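Long-range contacts in nicotinate-nucleotide pyrophosphorylase (Pyrococcus furiosus, PDB 2I14), which probably catalyses the ATP-dependent joining of nicotinate to phosphoribosyl pyrophosphate, giving nicotinate mononucleotide on the route to NAD: residues A[133-138]-A[284-289]; A[233-238]-A[267-272]; A[51-56]-A[86-91]. One frame throughout, in Å; residues are numbered along the deposited sequence.

Contact 1 of 3, residues A[133-138]-A[284-289]; sequences KFKPVY and EIVDVV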
# COMPACT_ATOMS: atom_id res chain seq x y z
N LYS A 133 6.97 -29.35 -0.16
CA LYS A 133 8.27 -30.02 -0.19
C LYS A 133 8.03 -31.48 -0.60
O LYS A 133 8.51 -32.42 0.05
CB LYS A 133 8.91 -29.98 1.19
CG LYS A 133 9.00 -28.60 1.82
CD LYS A 133 10.33 -27.92 1.54
CE LYS A 133 11.10 -27.63 2.84
NZ LYS A 133 10.45 -26.62 3.75
N PHE A 134 7.25 -31.65 -1.67
CA PHE A 134 6.91 -32.96 -2.20
C PHE A 134 6.41 -33.99 -1.19
O PHE A 134 6.34 -35.17 -1.50
CB PHE A 134 8.07 -33.51 -3.00
CG PHE A 134 8.32 -32.73 -4.24
CD1 PHE A 134 7.73 -33.11 -5.44
CD2 PHE A 134 9.10 -31.56 -4.21
CE1 PHE A 134 7.90 -32.33 -6.60
CE2 PHE A 134 9.27 -30.77 -5.35
CZ PHE A 134 8.68 -31.16 -6.55
N LYS A 135 6.05 -33.55 0.01
CA LYS A 135 5.51 -34.45 1.00
C LYS A 135 4.17 -35.00 0.48
O LYS A 135 3.71 -34.62 -0.60
CB LYS A 135 5.30 -33.72 2.31
CG LYS A 135 6.57 -33.56 3.13
CD LYS A 135 6.56 -32.27 3.90
CE LYS A 135 7.32 -32.37 5.19
NZ LYS A 135 6.57 -33.25 6.11
N PRO A 136 3.54 -35.92 1.21
CA PRO A 136 2.28 -36.39 0.63
C PRO A 136 1.12 -35.38 0.71
O PRO A 136 0.98 -34.63 1.68
CB PRO A 136 2.00 -37.69 1.41
CG PRO A 136 2.71 -37.47 2.73
CD PRO A 136 3.99 -36.80 2.31
N VAL A 137 0.29 -35.39 -0.33
CA VAL A 137 -0.87 -34.50 -0.44
C VAL A 137 -2.03 -35.26 -1.05
O VAL A 137 -1.91 -35.85 -2.13
CB VAL A 137 -0.56 -33.29 -1.35
CG1 VAL A 137 -1.77 -32.41 -1.47
CG2 VAL A 137 0.60 -32.50 -0.80
N TYR A 138 -3.18 -35.22 -0.39
CA TYR A 138 -4.33 -35.93 -0.90
C TYR A 138 -5.48 -35.04 -1.29
O TYR A 138 -5.90 -34.18 -0.53
CB TYR A 138 -4.80 -36.97 0.14
CG TYR A 138 -3.70 -37.91 0.56
CD1 TYR A 138 -3.03 -37.76 1.78
CD2 TYR A 138 -3.26 -38.89 -0.30
CE1 TYR A 138 -1.95 -38.56 2.10
CE2 TYR A 138 -2.19 -39.69 0.01
CZ TYR A 138 -1.53 -39.53 1.21
OH TYR A 138 -0.43 -40.32 1.48
N GLU A 284 3.86 -22.05 5.21
CA GLU A 284 4.12 -21.64 6.57
C GLU A 284 3.87 -22.75 7.58
O GLU A 284 3.78 -22.50 8.79
CB GLU A 284 3.28 -20.40 6.93
CG GLU A 284 1.78 -20.62 7.06
CD GLU A 284 0.99 -19.32 7.29
OE1 GLU A 284 0.68 -18.62 6.29
OE2 GLU A 284 0.70 -18.99 8.46
N ILE A 285 3.82 -23.99 7.11
CA ILE A 285 3.51 -25.07 8.01
C ILE A 285 4.08 -26.44 7.59
O ILE A 285 3.97 -27.42 8.34
CB ILE A 285 1.96 -25.06 8.21
CG1 ILE A 285 1.66 -24.58 9.63
CG2 ILE A 285 1.31 -26.38 7.83
CD1 ILE A 285 0.21 -24.33 9.93
N VAL A 286 4.73 -26.50 6.43
CA VAL A 286 5.31 -27.74 5.90
C VAL A 286 6.22 -28.49 6.85
O VAL A 286 6.07 -29.69 7.07
CB VAL A 286 6.18 -27.51 4.66
CG1 VAL A 286 5.95 -28.61 3.67
CG2 VAL A 286 5.93 -26.14 4.08
N ASP A 287 7.20 -27.77 7.38
CA ASP A 287 8.19 -28.35 8.27
C ASP A 287 7.67 -28.85 9.61
O ASP A 287 8.44 -29.15 10.50
CB ASP A 287 9.34 -27.36 8.49
CG ASP A 287 10.00 -26.92 7.20
OD1 ASP A 287 10.21 -27.78 6.31
OD2 ASP A 287 10.32 -25.72 7.07
N VAL A 288 6.36 -28.95 9.76
CA VAL A 288 5.83 -29.41 11.03
C VAL A 288 4.63 -30.32 10.80
O VAL A 288 3.99 -30.78 11.74
CB VAL A 288 5.44 -28.19 11.89
CG1 VAL A 288 4.73 -28.62 13.16
CG2 VAL A 288 6.69 -27.40 12.24
N VAL A 289 4.32 -30.58 9.54
CA VAL A 289 3.20 -31.45 9.21
C VAL A 289 3.71 -32.60 8.36
O VAL A 289 4.65 -32.44 7.57
CB VAL A 289 2.09 -30.67 8.48
CG1 VAL A 289 1.45 -29.68 9.42
CG2 VAL A 289 2.68 -29.94 7.30
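Two lysines, Lys133 and Lys135, reach across to the loop 284-289 and hold it at two separate points. Lys133 NZ forms a salt bridge with Asp287 OD1 at 2.8 Å, meeting the carboxylate on its syn side but 22° out of its plane; the two side chains cross at about a right angle. Lys135 spends its ammonium group on the backbone instead: NZ lies 2.5 Å from Val289 O in a hydrogen bond that falls in the carbonyl plane, with a C=O...N angle of 154°. Between these polar ends sits Val286. Its CG1 methyl touches the aliphatic part of both lysines, 3.6 Å from Lys133 CG and 3.7 Å from Lys135 CD, while their ammonium groups diverge. Both lysines carry CG beside the backbone N, and later bends in the chains bring NZ to the loop.

The loop itself is held in shape by backbone bonds from Val288 N to Ile285 O and from Val289 N to Val286 O. Behind it, Val286 leans on Phe292 of strand 291-294, and Val289 on Ile254 of helix 250-263. On the other side, Lys133 has a positive phi and is the C-prime residue of a Schellman motif closing the preceding helix, after which the chain enters strand 137-139. The contact thus ties a Schellman-capped helix end to the turn before a neighbouring strand, at the N-terminal ends of the adjacent parallel strands 137-139 and 291-294 of the TIM-barrel-like C-terminal domain.

Contact 2 of 3, residues A[233-238]-A[267-272]; sequences KKLFAV and DWVKIF
Two backbone hydrogen bonds join the strands: Val238 N donates to Lys270 O at 3.0 Å, and Phe272 N to Val238 O at 2.8 Å. Both are nearly straight, with N-H...O angles of 166° and 164°. Val238 thus gives and receives in the parallel register that pairs Ala237 with Lys270 and Val238 with Ile271. The strands belong to a right-handed beta-alpha-beta crossover of the TIM-barrel-like domain, in which helix 250-263 connects 237-240 to 270-274 and packs against Val269 and Ile271. Strand 237-240 runs on to Asp241, a zinc ligand.

Ahead of the paired residues, the indole of Trp268 lies between two aliphatic groups. Lys233 CD sits over one face, 3.4 Å from the centroid of the five-membered ring, and Val269 CG1 is on the opposite face. Lys233 NZ is too distant for more than a weak cation-pi attraction, while Trp268 NE1 donates to Gly232 O. The same CG1 methyl of Val269 also meets Leu235 CD2 at 3.8 Å. On the side of the sheet that carries Ala237 and Lys270, chi2 and chi3 near 180° stretch the lysine out and bring its CD to 3.6 Å from Phe236 CE1, obliquely to the ring.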
# COMPACT_ATOMS: atom_id res chain seq x y z
N LYS A 233 -0.48 -47.64 19.35
CA LYS A 233 0.32 -47.89 18.14
C LYS A 233 -0.53 -48.25 16.93
O LYS A 233 -0.02 -48.61 15.88
CB LYS A 233 1.34 -49.01 18.40
CG LYS A 233 2.66 -48.55 19.01
CD LYS A 233 3.43 -47.63 18.08
CE LYS A 233 4.79 -47.25 18.63
NZ LYS A 233 5.76 -48.38 18.62
N LYS A 234 -1.84 -48.15 17.10
CA LYS A 234 -2.78 -48.41 16.01
C LYS A 234 -3.08 -47.06 15.37
O LYS A 234 -3.58 -46.99 14.24
CB LYS A 234 -4.07 -49.04 16.56
CG LYS A 234 -3.96 -50.51 16.95
CD LYS A 234 -4.19 -51.42 15.74
CE LYS A 234 -3.15 -51.20 14.64
NZ LYS A 234 -3.48 -51.96 13.41
N LEU A 235 -2.77 -46.00 16.11
CA LEU A 235 -3.00 -44.63 15.67
C LEU A 235 -1.88 -44.19 14.75
O LEU A 235 -0.85 -43.70 15.20
CB LEU A 235 -3.08 -43.70 16.89
CG LEU A 235 -3.38 -42.22 16.68
CD1 LEU A 235 -4.73 -42.08 16.03
CD2 LEU A 235 -3.35 -41.49 18.01
N PHE A 236 -2.09 -44.35 13.45
CA PHE A 236 -1.08 -43.97 12.47
C PHE A 236 -0.81 -42.47 12.43
O PHE A 236 0.33 -42.05 12.23
CB PHE A 236 -1.48 -44.41 11.07
CG PHE A 236 -0.60 -43.85 10.01
CD1 PHE A 236 0.79 -43.98 10.10
CD2 PHE A 236 -1.13 -43.15 8.93
CE1 PHE A 236 1.63 -43.43 9.14
CE2 PHE A 236 -0.30 -42.60 7.97
CZ PHE A 236 1.08 -42.74 8.07
N ALA A 237 -1.87 -41.68 12.59
CA ALA A 237 -1.73 -40.23 12.56
C ALA A 237 -2.94 -39.55 13.16
O ALA A 237 -3.97 -40.16 13.38
CB ALA A 237 -1.53 -39.76 11.13
N VAL A 238 -2.78 -38.26 13.43
CA VAL A 238 -3.86 -37.46 13.98
C VAL A 238 -4.17 -36.38 12.95
O VAL A 238 -3.25 -35.82 12.35
CB VAL A 238 -3.44 -36.84 15.33
CG1 VAL A 238 -4.05 -35.45 15.48
CG2 VAL A 238 -3.91 -37.74 16.47
N ASP A 267 5.30 -40.78 20.16
CA ASP A 267 6.16 -40.19 19.13
C ASP A 267 6.06 -40.75 17.72
O ASP A 267 6.71 -40.23 16.80
CB ASP A 267 7.61 -40.26 19.59
CG ASP A 267 7.82 -39.63 20.96
OD1 ASP A 267 7.25 -40.17 21.94
OD2 ASP A 267 8.54 -38.61 21.05
N TRP A 268 5.26 -41.79 17.53
CA TRP A 268 5.12 -42.38 16.21
C TRP A 268 3.99 -41.70 15.46
O TRP A 268 4.00 -41.63 14.22
CB TRP A 268 4.83 -43.88 16.34
CG TRP A 268 3.58 -44.16 17.14
CD1 TRP A 268 2.34 -44.45 16.65
CD2 TRP A 268 3.45 -44.10 18.57
NE1 TRP A 268 1.45 -44.57 17.69
CE2 TRP A 268 2.10 -44.36 18.87
CE3 TRP A 268 4.35 -43.84 19.61
CZ2 TRP A 268 1.62 -44.38 20.18
CZ3 TRP A 268 3.87 -43.86 20.92
CH2 TRP A 268 2.52 -44.12 21.19
N VAL A 269 3.02 -41.19 16.21
CA VAL A 269 1.87 -40.53 15.61
C VAL A 269 2.28 -39.26 14.86
O VAL A 269 2.89 -38.34 15.43
CB VAL A 269 0.78 -40.19 16.66
CG1 VAL A 269 0.41 -41.44 17.44
CG2 VAL A 269 1.26 -39.11 17.59
N LYS A 270 1.94 -39.23 13.58
CA LYS A 270 2.24 -38.12 12.70
C LYS A 270 1.12 -37.08 12.70
O LYS A 270 0.02 -37.32 13.20
CB LYS A 270 2.43 -38.64 11.28
CG LYS A 270 3.49 -39.72 11.14
CD LYS A 270 3.42 -40.35 9.75
CE LYS A 270 4.58 -41.27 9.49
NZ LYS A 270 5.86 -40.53 9.55
N ILE A 271 1.41 -35.92 12.14
CA ILE A 271 0.44 -34.84 12.06
C ILE A 271 -0.08 -34.69 10.64
O ILE A 271 0.66 -34.30 9.74
CB ILE A 271 1.05 -33.50 12.49
CG1 ILE A 271 1.69 -33.64 13.88
CG2 ILE A 271 -0.04 -32.43 12.53
CD1 ILE A 271 0.71 -33.95 14.99
N PHE A 272 -1.35 -35.02 10.46
CA PHE A 272 -1.99 -34.92 9.17
C PHE A 272 -2.98 -33.75 9.24
O PHE A 272 -3.81 -33.69 10.15
CB PHE A 272 -2.73 -36.22 8.87
CG PHE A 272 -3.32 -36.28 7.50
CD1 PHE A 272 -4.45 -35.52 7.17
CD2 PHE A 272 -2.76 -37.09 6.52
CE1 PHE A 272 -5.00 -35.58 5.89
CE2 PHE A 272 -3.30 -37.15 5.24
CZ PHE A 272 -4.42 -36.40 4.92

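Contact 3 of 3, residues A[51-56]-A[86-91]; sequences TSLPNN and TIFHPY
Leu53 supplies the apolar part of this contact by dividing its two methyls between different partners. CD2 meets the far end of the Phe88 ring, 3.6 Å from CZ and 3.8 Å from CE2, approaching the ring obliquely as the two side chains slide past each other in opposite directions. CD1 instead packs on the pyrrolidine of Pro90, 4.0 Å from its CD, and here the side chains cross at about a right angle. Phe88 reaches the leucine through its first torsion (chi1 76°), which sets CG between the backbone N and the carbonyl carbon and brings the end of the ring nearer to the loop. Val304 packs on Leu53, while the Phe88 ring meets that of Phe306, which extends the apolar cluster beyond the two segments.

A second group of contacts is made on the backbone and side chain of Thr51. Pro90 CB lies 3.9 Å from Thr51 C, close to the peptide that leads into Ser52. Next to it the Tyr91 ring passes obliquely by Thr51, with CE1 3.6 Å from Thr51 O, while the phenol oxygen OH comes 3.6 Å from Thr51 CB and lies near the CG2 methyl.

The polar links involve neighbours of the two segments. Tyr91 is joined through its backbone to Thr50, just before the loop, and Phe88 pairs with Gly60 in the small two-stranded antiparallel sheet formed by 60-61 and 87-88. Lys252 of a second subunit packs on Tyr91 and makes a weak hydrogen bond with Thr51 O. Between the segments themselves the contact is van der Waals packing of Leu53 and Thr51 on Phe88, Pro90 and Tyr91, so its fit depends on shape rather than on directed bonds, with the Thr51-Tyr91 end also forming part of a subunit interface.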
# COMPACT_ATOMS: atom_id res chain seq x y z
N THR A 51 -2.57 -17.07 -23.51
CA THR A 51 -1.70 -15.90 -23.53
C THR A 51 -1.27 -15.64 -22.10
O THR A 51 -0.45 -14.77 -21.83
CB THR A 51 -2.44 -14.67 -24.07
OG1 THR A 51 -3.65 -14.49 -23.33
CG2 THR A 51 -2.76 -14.84 -25.55
N SER A 52 -1.83 -16.43 -21.19
CA SER A 52 -1.51 -16.30 -19.78
C SER A 52 -1.95 -17.54 -19.02
O SER A 52 -2.76 -18.32 -19.50
CB SER A 52 -2.26 -15.11 -19.19
OG SER A 52 -3.65 -15.42 -19.18
N LEU A 53 -1.43 -17.69 -17.82
CA LEU A 53 -1.80 -18.80 -16.95
C LEU A 53 -2.42 -18.12 -15.74
O LEU A 53 -2.16 -16.96 -15.47
CB LEU A 53 -0.56 -19.60 -16.54
CG LEU A 53 0.10 -20.37 -17.69
CD1 LEU A 53 1.53 -20.71 -17.34
CD2 LEU A 53 -0.73 -21.62 -17.98
N PRO A 54 -3.24 -18.84 -14.98
CA PRO A 54 -3.86 -18.23 -13.80
C PRO A 54 -2.85 -17.54 -12.92
O PRO A 54 -1.72 -17.97 -12.82
CB PRO A 54 -4.50 -19.41 -13.11
CG PRO A 54 -4.90 -20.27 -14.27
CD PRO A 54 -3.67 -20.24 -15.14
N ASN A 55 -3.27 -16.45 -12.28
CA ASN A 55 -2.43 -15.69 -11.36
C ASN A 55 -1.08 -15.30 -11.94
O ASN A 55 -0.15 -14.93 -11.22
CB ASN A 55 -2.26 -16.52 -10.10
CG ASN A 55 -3.58 -16.97 -9.55
OD1 ASN A 55 -4.30 -16.17 -8.95
ND2 ASN A 55 -3.95 -18.23 -9.78
N ASN A 56 -0.99 -15.36 -13.27
CA ASN A 56 0.24 -15.03 -13.95
C ASN A 56 1.37 -15.94 -13.53
O ASN A 56 2.49 -15.51 -13.30
CB ASN A 56 0.60 -13.58 -13.72
CG ASN A 56 -0.09 -12.67 -14.70
OD1 ASN A 56 -0.47 -11.56 -14.38
ND2 ASN A 56 -0.24 -13.15 -15.93
N THR A 86 2.76 -32.80 -19.81
CA THR A 86 3.88 -31.94 -20.16
C THR A 86 3.77 -30.55 -19.52
O THR A 86 2.68 -29.97 -19.42
CB THR A 86 4.00 -31.73 -21.69
OG1 THR A 86 4.15 -33.00 -22.33
CG2 THR A 86 5.19 -30.85 -22.04
N ILE A 87 4.90 -30.02 -19.08
CA ILE A 87 4.92 -28.70 -18.49
C ILE A 87 4.90 -27.80 -19.71
O ILE A 87 5.63 -28.04 -20.66
CB ILE A 87 6.21 -28.46 -17.72
CG1 ILE A 87 6.31 -29.48 -16.57
CG2 ILE A 87 6.29 -27.02 -17.24
CD1 ILE A 87 5.14 -29.47 -15.60
N PHE A 88 4.05 -26.78 -19.70
CA PHE A 88 3.99 -25.86 -20.84
C PHE A 88 3.97 -24.39 -20.44
O PHE A 88 3.97 -24.04 -19.26
CB PHE A 88 2.76 -26.15 -21.70
CG PHE A 88 1.49 -25.64 -21.09
CD1 PHE A 88 0.90 -26.31 -20.04
CD2 PHE A 88 0.91 -24.47 -21.55
CE1 PHE A 88 -0.24 -25.81 -19.46
CE2 PHE A 88 -0.23 -23.97 -20.97
CZ PHE A 88 -0.81 -24.64 -19.93
N HIS A 89 3.93 -23.53 -21.44
CA HIS A 89 3.93 -22.09 -21.21
C HIS A 89 3.01 -21.35 -22.15
O HIS A 89 2.42 -21.92 -23.07
CB HIS A 89 5.35 -21.55 -21.38
CG HIS A 89 6.39 -22.36 -20.66
ND1 HIS A 89 6.48 -22.40 -19.29
CD2 HIS A 89 7.38 -23.16 -21.13
CE1 HIS A 89 7.48 -23.19 -18.94
NE2 HIS A 89 8.04 -23.66 -20.04
N PRO A 90 2.85 -20.05 -21.91
CA PRO A 90 1.97 -19.26 -22.79
C PRO A 90 2.57 -19.19 -24.19
O PRO A 90 3.78 -19.29 -24.36
CB PRO A 90 1.94 -17.91 -22.10
CG PRO A 90 2.09 -18.27 -20.65
CD PRO A 90 3.18 -19.30 -20.69
N TYR A 91 1.71 -19.02 -25.18
CA TYR A 91 2.13 -18.91 -26.58
C TYR A 91 2.67 -20.17 -27.22
O TYR A 91 2.96 -20.20 -28.40
CB TYR A 91 3.13 -17.75 -26.75
CG TYR A 91 2.49 -16.43 -26.40
CD1 TYR A 91 2.36 -16.03 -25.07
CD2 TYR A 91 1.93 -15.63 -27.39
CE1 TYR A 91 1.67 -14.86 -24.73
CE2 TYR A 91 1.24 -14.46 -27.07
CZ TYR A 91 1.11 -14.08 -25.73
OH TYR A 91 0.39 -12.95 -25.41

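In the fold
Contact 3 comes first along the chain and closes before contact 1 opens, whereas contact 2 is nested inside the long loop that contact 1 closes. Contacts 1 and 2 share the parallel sheet of the C-terminal domain: their centres are about 15 Å apart, and they touch where Tyr138 packs on Phe272 and Val289 on Ile271. Contact 3 lies in the N-terminal region, its centre about 25 Å from that of contact 1 and about 39 Å from that of contact 2. Contacts 1 and 2 therefore join neighbouring strands of the barrel-like domain that carries the zinc ligand Asp241, while contact 3 packs a loop on strand 87-88 and its following residues and reaches another subunit.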